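Long-range contacts in transketolase (Campylobacter jejuni, PDB 3L84), which belongs to the family of thiamine diphosphate-dependent enzymes and is built from two cofactor-binding-type domains followed by a C-terminal domain: residues H45-P50 with N57-V62; L71-L76 with I104-V109; N122-A127 with A395-A400. All blocks are in the same frame, centred on the assembly; numbering follows the deposited sequence. Where two conformers were deposited one is given.

Contact 1: residues H45-P50 with N57-V62; sequences HLKHNP and NRDRLV
Asp59, just ahead of strand 60-63, reaches to the backbone of Lys47 and is answered by it. The amide N of Lys47 donates to Asp59 OD2 over 2.9 Å, nearly straight at 164°, while Asp59 N returns a bond of 2.8 Å to Lys47 O. With CG of Asp59 beside its own backbone N (chi1 -69°), the carboxylate is set so that the Lys47 amide comes in well above its plane. A single water donates to both Asp59 OD2 and His45 O, so OD2 is gripped twice, by the Lys47 amide and by this water; OD1 takes the amide of Lys145. The Lys47 side chain leaves at about a right angle to that of Asp59. In the conformer given, a bend at chi3 (70°) brings Lys47 NZ to 2.7 Å from Asn57 O, the donor tilted out of the carbonyl plane. Leu46 and Asp59 run alongside each other, pointing opposite ways, with Leu46 CD1 3.7 Å from Asp59 CB. The other branch, CD2, lies 4.3 Å from Leu61 CD2 and also sits over the centre of one face of the His48 ring. This loop closes on the head of strand 60-63, an outermost strand of the first parallel sheet; Tyr147 of the adjoining strand 146-151 packs on Leu46, Asp59 and Leu61, and helix 293-310 touches Lys47, His48 and Asn57.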
loop_
_atom_site.group_PDB
_atom_site.type_symbol
_atom_site.label_atom_id
_atom_site.label_comp_id
_atom_site.label_asym_id
_atom_site.label_seq_id
_atom_site.Cartn_x
_atom_site.Cartn_y
_atom_site.Cartn_z
ATOM N N HIS A 45 -24.627 16.086 21.546
ATOM C CA HIS A 45 -23.318 16.159 22.187
ATOM C C HIS A 45 -22.288 16.946 21.370
ATOM O O HIS A 45 -21.374 17.537 21.941
ATOM C CB HIS A 45 -22.781 14.740 22.410
ATOM C CG HIS A 45 -23.557 13.969 23.422
ATOM N ND1 HIS A 45 -23.183 13.903 24.743
ATOM C CD2 HIS A 45 -24.696 13.258 23.307
ATOM C CE1 HIS A 45 -24.066 13.163 25.399
ATOM N NE2 HIS A 45 -25.006 12.772 24.555
ATOM N N LEU A 46 -22.416 16.925 20.057
ATOM C CA LEU A 46 -21.427 17.512 19.169
ATOM C C LEU A 46 -21.411 19.017 19.326
ATOM O O LEU A 46 -22.470 19.680 19.281
ATOM C CB LEU A 46 -21.784 17.151 17.722
ATOM C CG LEU A 46 -20.719 17.357 16.664
ATOM C CD1 LEU A 46 -19.619 16.307 16.867
ATOM C CD2 LEU A 46 -21.294 17.278 15.271
ATOM N N LYS A 47 -20.212 19.563 19.522
ATOM C CA LYS A 47 -20.012 20.992 19.635
ATOM C C LYS A 47 -19.421 21.478 18.310
ATOM O O LYS A 47 -18.332 21.035 17.889
ATOM C CB LYS A 47 -19.061 21.252 20.785
ATOM C CG LYS A 47 -18.815 22.699 21.106
ATOM C CD LYS A 47 -17.608 22.830 22.032
ATOM C CE LYS A 47 -16.316 22.487 21.319
ATOM N NZ LYS A 47 -15.177 23.033 22.007
ATOM N N HIS A 48 -20.148 22.329 17.620
ATOM C CA HIS A 48 -19.798 22.763 16.268
ATOM C C HIS A 48 -20.597 23.989 15.884
ATOM O O HIS A 48 -21.682 24.227 16.420
ATOM C CB HIS A 48 -20.007 21.611 15.262
ATOM C CG HIS A 48 -21.425 21.161 15.039
ATOM N ND1 HIS A 48 -22.295 20.707 16.021
ATOM C CD2 HIS A 48 -22.081 21.019 13.871
ATOM C CE1 HIS A 48 -23.442 20.349 15.448
ATOM N NE2 HIS A 48 -23.325 20.511 14.140
ATOM N N ASN A 49 -20.040 24.772 14.972
ATOM C CA ASN A 49 -20.716 25.941 14.431
ATOM C C ASN A 49 -20.991 25.747 12.931
ATOM O O ASN A 49 -20.096 25.886 12.118
ATOM C CB ASN A 49 -19.909 27.218 14.642
ATOM C CG ASN A 49 -20.690 28.431 14.222
ATOM O OD1 ASN A 49 -21.811 28.289 13.676
ATOM N ND2 ASN A 49 -20.175 29.609 14.522
ATOM N N PRO A 50 -22.234 25.369 12.572
ATOM C CA PRO A 50 -22.570 25.164 11.164
ATOM C C PRO A 50 -22.242 26.372 10.273
ATOM O O PRO A 50 -22.030 26.201 9.081
ATOM C CB PRO A 50 -24.078 24.874 11.221
ATOM C CG PRO A 50 -24.322 24.335 12.569
ATOM C CD PRO A 50 -23.386 25.148 13.457
ATOM N N ASN A 57 -11.697 25.032 17.631
ATOM C CA ASN A 57 -11.978 24.177 18.777
ATOM C C ASN A 57 -13.291 23.404 18.640
ATOM O O ASN A 57 -13.808 22.921 19.636
ATOM C CB ASN A 57 -11.911 24.948 20.107
ATOM C CG ASN A 57 -11.804 24.022 21.320
ATOM O OD1 ASN A 57 -11.074 23.055 21.306
ATOM N ND2 ASN A 57 -12.560 24.324 22.386
ATOM N N ARG A 58 -13.810 23.301 17.437
ATOM C CA ARG A 58 -14.959 22.439 17.180
ATOM C C ARG A 58 -14.630 20.969 17.438
ATOM O O ARG A 58 -13.497 20.526 17.242
ATOM C CB ARG A 58 -15.431 22.582 15.739
ATOM C CG ARG A 58 -14.490 22.014 14.716
ATOM C CD ARG A 58 -14.849 22.446 13.323
ATOM N NE ARG A 58 -14.019 21.801 12.302
ATOM C CZ ARG A 58 -12.878 22.319 11.891
ATOM N NH1 ARG A 58 -12.368 23.408 12.429
ATOM N NH2 ARG A 58 -12.189 21.748 10.922
ATOM N N ASP A 59 -15.618 20.184 17.843
ATOM C CA ASP A 59 -15.462 18.740 17.751
ATOM C C ASP A 59 -15.281 18.346 16.280
ATOM O O ASP A 59 -15.893 18.943 15.395
ATOM C CB ASP A 59 -16.681 18.011 18.279
ATOM C CG ASP A 59 -16.867 18.128 19.766
ATOM O OD1 ASP A 59 -15.921 18.468 20.528
ATOM O OD2 ASP A 59 -18.009 17.893 20.235
ATOM N N ARG A 60 -14.456 17.344 16.034
ATOM C CA ARG A 60 -14.196 16.844 14.681
ATOM C C ARG A 60 -14.971 15.523 14.524
ATOM O O ARG A 60 -14.717 14.573 15.250
ATOM C CB ARG A 60 -12.695 16.615 14.397
ATOM C CG ARG A 60 -11.692 17.758 14.711
ATOM C CD ARG A 60 -12.002 18.958 13.907
ATOM N NE ARG A 60 -10.888 19.922 13.758
ATOM C CZ ARG A 60 -10.549 20.871 14.638
ATOM N NH1 ARG A 60 -11.163 20.961 15.810
ATOM N NH2 ARG A 60 -9.613 21.780 14.348
ATOM N N LEU A 61 -15.871 15.444 13.548
ATOM C CA LEU A 61 -16.653 14.276 13.234
ATOM C C LEU A 61 -16.099 13.663 11.964
ATOM O O LEU A 61 -15.948 14.362 10.969
ATOM C CB LEU A 61 -18.103 14.666 13.026
ATOM C CG LEU A 61 -19.097 13.601 12.583
ATOM C CD1 LEU A 61 -19.161 12.514 13.614
ATOM C CD2 LEU A 61 -20.474 14.259 12.299
ATOM N N VAL A 62 -15.776 12.380 11.997
ATOM C CA VAL A 62 -15.265 11.641 10.837
ATOM C C VAL A 62 -16.122 10.399 10.555
ATOM O O VAL A 62 -16.237 9.513 11.413
ATOM C CB VAL A 62 -13.833 11.170 11.045
ATOM C CG1 VAL A 62 -13.309 10.365 9.816
ATOM C CG2 VAL A 62 -12.879 12.353 11.351
HETATM O O HOH W 1 -18.713 16.587 22.477
#

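Contact 2: residues L71-L76 with I104-V109; sequences LLYSFL and ISTLGV
Leu76 lays its two methyls against the backbone of the turn at Leu107 and Gly108. CD1 is 3.9 Å from Leu107 O, a buried carbonyl oxygen that has no polar partner in the model, and CD2 is 4.2 Å from Gly108 O. CG stands anti to the carbonyl carbon (chi1 -64°) and chi2 is extended, which drives the isobutyl group straight out from the helix to the turn. Gly108 suits the place chiefly because its phi of 103° would press a beta-carbon against the preceding carbonyl oxygen; such a carbon would also sit tightly against Leu76 CD2. Val109 follows with CG2 facing two leucines one helical turn apart, at 4.2 Å from Leu72 CD2 and 4.3 Å from Leu76 CD1; the Leu72 and Val109 side chains meet at a slant. Further along, Tyr73 CE1 comes to a loose 4.5 Å from Thr106 CG2, the methyl lying obliquely to the ring. The polar ends of this pair are joined through one water, which donates to Tyr73 OH and to Thr106 OG1, both at 2.8 Å. Each hydroxyl is also bonded to the backbone of the loop leading to 104-109, Tyr73 OH to Pro99 O and Thr106 OG1 to Lys97 O. No direct hydrogen bond crosses between the segments. Residues Thr106 to Val109 form a type II beta turn, closed by Val109 N to Thr106 O, with glycine in its third position as is classic for this turn; here it docks on helix 69-79 within the first thiamine diphosphate-binding-type domain.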
loop_
_atom_site.group_PDB
_atom_site.type_symbol
_atom_site.label_atom_id
_atom_site.label_comp_id
_atom_site.label_asym_id
_atom_site.label_seq_id
_atom_site.Cartn_x
_atom_site.Cartn_y
_atom_site.Cartn_z
ATOM N N LEU A 71 -26.089 9.935 4.860
ATOM C CA LEU A 71 -26.427 10.275 6.244
ATOM C C LEU A 71 -25.689 11.535 6.693
ATOM O O LEU A 71 -26.263 12.416 7.340
ATOM C CB LEU A 71 -26.088 9.120 7.193
ATOM C CG LEU A 71 -26.429 9.331 8.665
ATOM C CD1 LEU A 71 -27.939 9.444 8.863
ATOM C CD2 LEU A 71 -25.850 8.201 9.585
ATOM N N LEU A 72 -24.390 11.621 6.370
ATOM C CA LEU A 72 -23.624 12.823 6.674
ATOM C C LEU A 72 -24.241 14.046 6.021
ATOM O O LEU A 72 -24.447 15.068 6.673
ATOM C CB LEU A 72 -22.167 12.677 6.253
ATOM C CG LEU A 72 -21.259 13.901 6.458
ATOM C CD1 LEU A 72 -21.205 14.351 7.879
ATOM C CD2 LEU A 72 -19.886 13.564 5.901
ATOM N N TYR A 73 -24.561 13.950 4.735
ATOM C CA TYR A 73 -25.140 15.094 4.031
ATOM C C TYR A 73 -26.499 15.489 4.620
ATOM O O TYR A 73 -26.794 16.672 4.759
ATOM C CB TYR A 73 -25.310 14.747 2.554
ATOM C CG TYR A 73 -24.036 14.467 1.800
ATOM C CD1 TYR A 73 -22.852 15.036 2.152
ATOM C CD2 TYR A 73 -24.035 13.622 0.702
ATOM C CE1 TYR A 73 -21.685 14.774 1.427
ATOM C CE2 TYR A 73 -22.907 13.371 -0.033
ATOM C CZ TYR A 73 -21.731 13.913 0.334
ATOM O OH TYR A 73 -20.571 13.659 -0.391
ATOM N N SER A 74 -27.307 14.503 4.978
ATOM C CA SER A 74 -28.587 14.797 5.617
ATOM C C SER A 74 -28.387 15.605 6.901
ATOM O O SER A 74 -29.068 16.623 7.125
ATOM C CB SER A 74 -29.312 13.508 5.925
ATOM O OG SER A 74 -29.701 12.772 4.767
ATOM N N PHE A 75 -27.440 15.147 7.728
ATOM C CA PHE A 75 -27.126 15.814 8.986
ATOM C C PHE A 75 -26.579 17.227 8.770
ATOM O O PHE A 75 -26.975 18.162 9.465
ATOM C CB PHE A 75 -26.146 14.958 9.775
ATOM C CG PHE A 75 -25.656 15.613 11.033
ATOM C CD1 PHE A 75 -26.527 15.865 12.068
ATOM C CD2 PHE A 75 -24.359 16.055 11.139
ATOM C CE1 PHE A 75 -26.086 16.515 13.224
ATOM C CE2 PHE A 75 -23.925 16.686 12.303
ATOM C CZ PHE A 75 -24.794 16.898 13.330
ATOM N N LEU A 76 -25.695 17.412 7.794
ATOM C CA LEU A 76 -25.153 18.766 7.534
ATOM C C LEU A 76 -26.265 19.709 7.090
ATOM O O LEU A 76 -26.359 20.857 7.554
ATOM C CB LEU A 76 -24.036 18.718 6.498
ATOM C CG LEU A 76 -22.789 17.947 6.890
ATOM C CD1 LEU A 76 -21.765 17.900 5.730
ATOM C CD2 LEU A 76 -22.107 18.533 8.144
ATOM N N ILE A 104 -13.786 17.303 0.710
ATOM C CA ILE A 104 -13.684 18.503 1.543
ATOM C C ILE A 104 -14.176 19.777 0.869
ATOM O O ILE A 104 -14.396 20.771 1.531
ATOM C CB ILE A 104 -12.273 18.693 2.131
ATOM C CG1 ILE A 104 -11.226 18.923 1.042
ATOM C CG2 ILE A 104 -11.921 17.483 3.053
ATOM C CD1 ILE A 104 -9.935 19.582 1.632
ATOM N N SER A 105 -14.396 19.746 -0.448
ATOM C CA SER A 105 -15.038 20.869 -1.096
ATOM C C SER A 105 -16.472 21.071 -0.636
ATOM O O SER A 105 -17.025 22.180 -0.775
ATOM C CB SER A 105 -14.960 20.686 -2.606
ATOM O OG SER A 105 -15.429 19.424 -3.019
ATOM N N THR A 106 -17.097 20.052 -0.051
ATOM C CA THR A 106 -18.375 20.226 0.624
ATOM C C THR A 106 -18.099 20.718 2.030
ATOM O O THR A 106 -17.564 20.042 2.876
ATOM C CB THR A 106 -19.154 18.923 0.662
ATOM O OG1 THR A 106 -19.335 18.436 -0.693
ATOM C CG2 THR A 106 -20.513 19.088 1.362
ATOM N N LEU A 107 -18.522 21.936 2.309
ATOM C CA LEU A 107 -18.328 22.532 3.638
ATOM C C LEU A 107 -18.957 21.713 4.746
ATOM O O LEU A 107 -20.101 21.223 4.630
ATOM C CB LEU A 107 -18.934 23.945 3.666
ATOM C CG LEU A 107 -17.961 25.038 3.220
ATOM C CD1 LEU A 107 -17.322 25.711 4.434
ATOM C CD2 LEU A 107 -16.872 24.585 2.241
ATOM N N GLY A 108 -18.178 21.496 5.801
ATOM C CA GLY A 108 -18.596 20.640 6.870
ATOM C C GLY A 108 -17.955 19.267 6.847
ATOM O O GLY A 108 -17.949 18.586 7.842
ATOM N N VAL A 109 -17.421 18.825 5.701
ATOM C CA VAL A 109 -16.757 17.537 5.609
ATOM C C VAL A 109 -15.325 17.701 6.127
ATOM O O VAL A 109 -14.527 18.478 5.589
ATOM C CB VAL A 109 -16.748 17.022 4.176
ATOM C CG1 VAL A 109 -15.829 15.813 4.064
ATOM C CG2 VAL A 109 -18.176 16.677 3.710
HETATM O O HOH W 2 -18.761 15.776 -0.023
#

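Contact 3: residues N122-A127 with A395-A400; sequences NAVGFA and AAINNA
Apolar packing dominates where Ala400 meets Phe126 and the backbone of helix 118-137. The Ala400 methyl makes a CH-pi contact over the centre of one face of the Phe126 ring, 3.7 Å from the centroid and only 8° off the normal. Although the first bond of the Phe126 side chain points away from the partner helix, CG stands beside the backbone N (chi1 -77°) and the ring swings back across the methyl. The same CB is pressed to 3.1 Å from Asn122 O, a tight approach. On the other flank Ile397 CG2 rests 3.7 Å from Gly125 CA, and Ile397 CD1 reaches Val124 CG1 at 4.2 Å.

Backbone closeness rests on Gly125. Its CA lies 3.9 Å from that of Ile397, and a beta-carbon here would collide with Ile397 O and Ala400 CB. Consistent with this, the axes of the segments 122-127 and 395-400 approach to 7.0 Å and cross at -53°. Among polar groups, the Asn122 side-chain amide lies beside Ala396 O, and Asn399 turns to other partners, His435 and Ala424 O.

The pair joins two domains: helix 118-137 backs onto strand 146-151 through Ala123 and Phe126, helix 391-404 rests on helix 418-431 through Ala395 and Asn399, and helix 158-169 touches both, meeting Val124, Ala396 and Ile397.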
loop_
_atom_site.group_PDB
_atom_site.type_symbol
_atom_site.label_atom_id
_atom_site.label_comp_id
_atom_site.label_asym_id
_atom_site.label_seq_id
_atom_site.Cartn_x
_atom_site.Cartn_y
_atom_site.Cartn_z
ATOM N N ASN A 122 -7.313 8.714 10.244
ATOM C CA ASN A 122 -7.454 10.179 10.200
ATOM C C ASN A 122 -7.974 10.695 11.549
ATOM O O ASN A 122 -7.496 11.719 12.054
ATOM C CB ASN A 122 -8.468 10.610 9.162
ATOM C CG ASN A 122 -8.096 10.238 7.733
ATOM O OD1 ASN A 122 -6.896 10.235 7.330
ATOM N ND2 ASN A 122 -9.111 9.961 6.965
ATOM N N ALA A 123 -8.936 9.985 12.130
ATOM C CA ALA A 123 -9.489 10.442 13.386
ATOM C C ALA A 123 -8.451 10.387 14.509
ATOM O O ALA A 123 -8.368 11.296 15.339
ATOM C CB ALA A 123 -10.715 9.628 13.745
ATOM N N VAL A 124 -7.651 9.318 14.541
ATOM C CA VAL A 124 -6.515 9.271 15.466
ATOM C C VAL A 124 -5.606 10.456 15.222
ATOM O O VAL A 124 -5.114 11.091 16.164
ATOM C CB VAL A 124 -5.770 7.938 15.346
ATOM C CG1 VAL A 124 -4.400 7.996 16.074
ATOM C CG2 VAL A 124 -6.636 6.788 15.874
ATOM N N GLY A 125 -5.372 10.793 13.940
ATOM C CA GLY A 125 -4.556 11.939 13.647
ATOM C C GLY A 125 -5.140 13.276 14.126
ATOM O O GLY A 125 -4.412 14.117 14.641
ATOM N N PHE A 126 -6.442 13.462 13.962
ATOM C CA PHE A 126 -7.077 14.672 14.517
ATOM C C PHE A 126 -6.921 14.727 16.028
ATOM O O PHE A 126 -6.749 15.807 16.555
ATOM C CB PHE A 126 -8.563 14.731 14.137
ATOM C CG PHE A 126 -8.849 15.161 12.725
ATOM C CD1 PHE A 126 -8.345 16.311 12.202
ATOM C CD2 PHE A 126 -9.684 14.390 11.935
ATOM C CE1 PHE A 126 -8.630 16.728 10.870
ATOM C CE2 PHE A 126 -9.961 14.778 10.610
ATOM C CZ PHE A 126 -9.450 15.952 10.092
ATOM N N ALA A 127 -6.970 13.591 16.712
ATOM C CA ALA A 127 -6.839 13.527 18.160
ATOM C C ALA A 127 -5.371 13.849 18.572
ATOM O O ALA A 127 -5.151 14.586 19.540
ATOM C CB ALA A 127 -7.302 12.191 18.671
ATOM N N ALA A 395 0.920 8.253 7.283
ATOM C CA ALA A 395 0.429 9.177 6.250
ATOM C C ALA A 395 -1.024 9.604 6.491
ATOM O O ALA A 395 -1.356 10.769 6.282
ATOM C CB ALA A 395 0.596 8.528 4.862
ATOM N N ALA A 396 -1.903 8.705 6.893
ATOM C CA ALA A 396 -3.301 9.040 7.167
ATOM C C ALA A 396 -3.410 9.969 8.377
ATOM O O ALA A 396 -4.242 10.890 8.413
ATOM C CB ALA A 396 -4.148 7.761 7.340
ATOM N N ILE A 397 -2.585 9.756 9.381
ATOM C CA ILE A 397 -2.544 10.657 10.561
ATOM C C ILE A 397 -2.092 12.044 10.143
ATOM O O ILE A 397 -2.702 13.051 10.521
ATOM C CB ILE A 397 -1.592 10.081 11.649
ATOM C CG1 ILE A 397 -2.284 8.950 12.394
ATOM C CG2 ILE A 397 -1.063 11.169 12.615
ATOM C CD1 ILE A 397 -1.395 8.011 13.193
ATOM N N ASN A 398 -1.045 12.113 9.320
ATOM C CA ASN A 398 -0.553 13.410 8.884
ATOM C C ASN A 398 -1.495 14.097 7.908
ATOM O O ASN A 398 -1.549 15.330 7.878
ATOM C CB ASN A 398 0.857 13.272 8.327
ATOM C CG ASN A 398 1.934 13.316 9.389
ATOM O OD1 ASN A 398 3.121 12.930 9.086
ATOM N ND2 ASN A 398 1.624 13.791 10.537
ATOM N N ASN A 399 -2.321 13.342 7.169
ATOM C CA ASN A 399 -3.395 13.974 6.390
ATOM C C ASN A 399 -4.319 14.763 7.312
ATOM O O ASN A 399 -4.755 15.864 6.978
ATOM C CB ASN A 399 -4.195 12.937 5.613
ATOM C CG ASN A 399 -3.494 12.380 4.418
ATOM O OD1 ASN A 399 -2.495 12.908 3.943
ATOM N ND2 ASN A 399 -4.040 11.273 3.897
ATOM N N ALA A 400 -4.606 14.213 8.488
ATOM C CA ALA A 400 -5.413 14.901 9.464
ATOM C C ALA A 400 -4.677 16.073 10.117
ATOM O O ALA A 400 -5.298 17.118 10.319
ATOM C CB ALA A 400 -5.925 13.890 10.533
#

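In the fold
Contacts 1 and 2 belong to the first cofactor-binding-type domain and follow one another along the chain, strand 60-63 leading into helix 69-79; they meet at Phe75, which packs on Leu46, His48 and Leu61. Contact 3 bridges this domain and the pyrimidine-binding-type domain, its centre about 8 Å from that of the chain, against about 21 and 18 Å for the centres of contacts 1 and 2. Chemistry follows place: contact 1, partly buried, relies on backbone and charged hydrogen bonds; contact 2, mostly buried, is apolar with a water link; contact 3 is wholly buried helix packing around a glycine. Val62 of contact 1 packs on Ala123 and Phe126 of contact 3; contacts 2 and 3 do not touch.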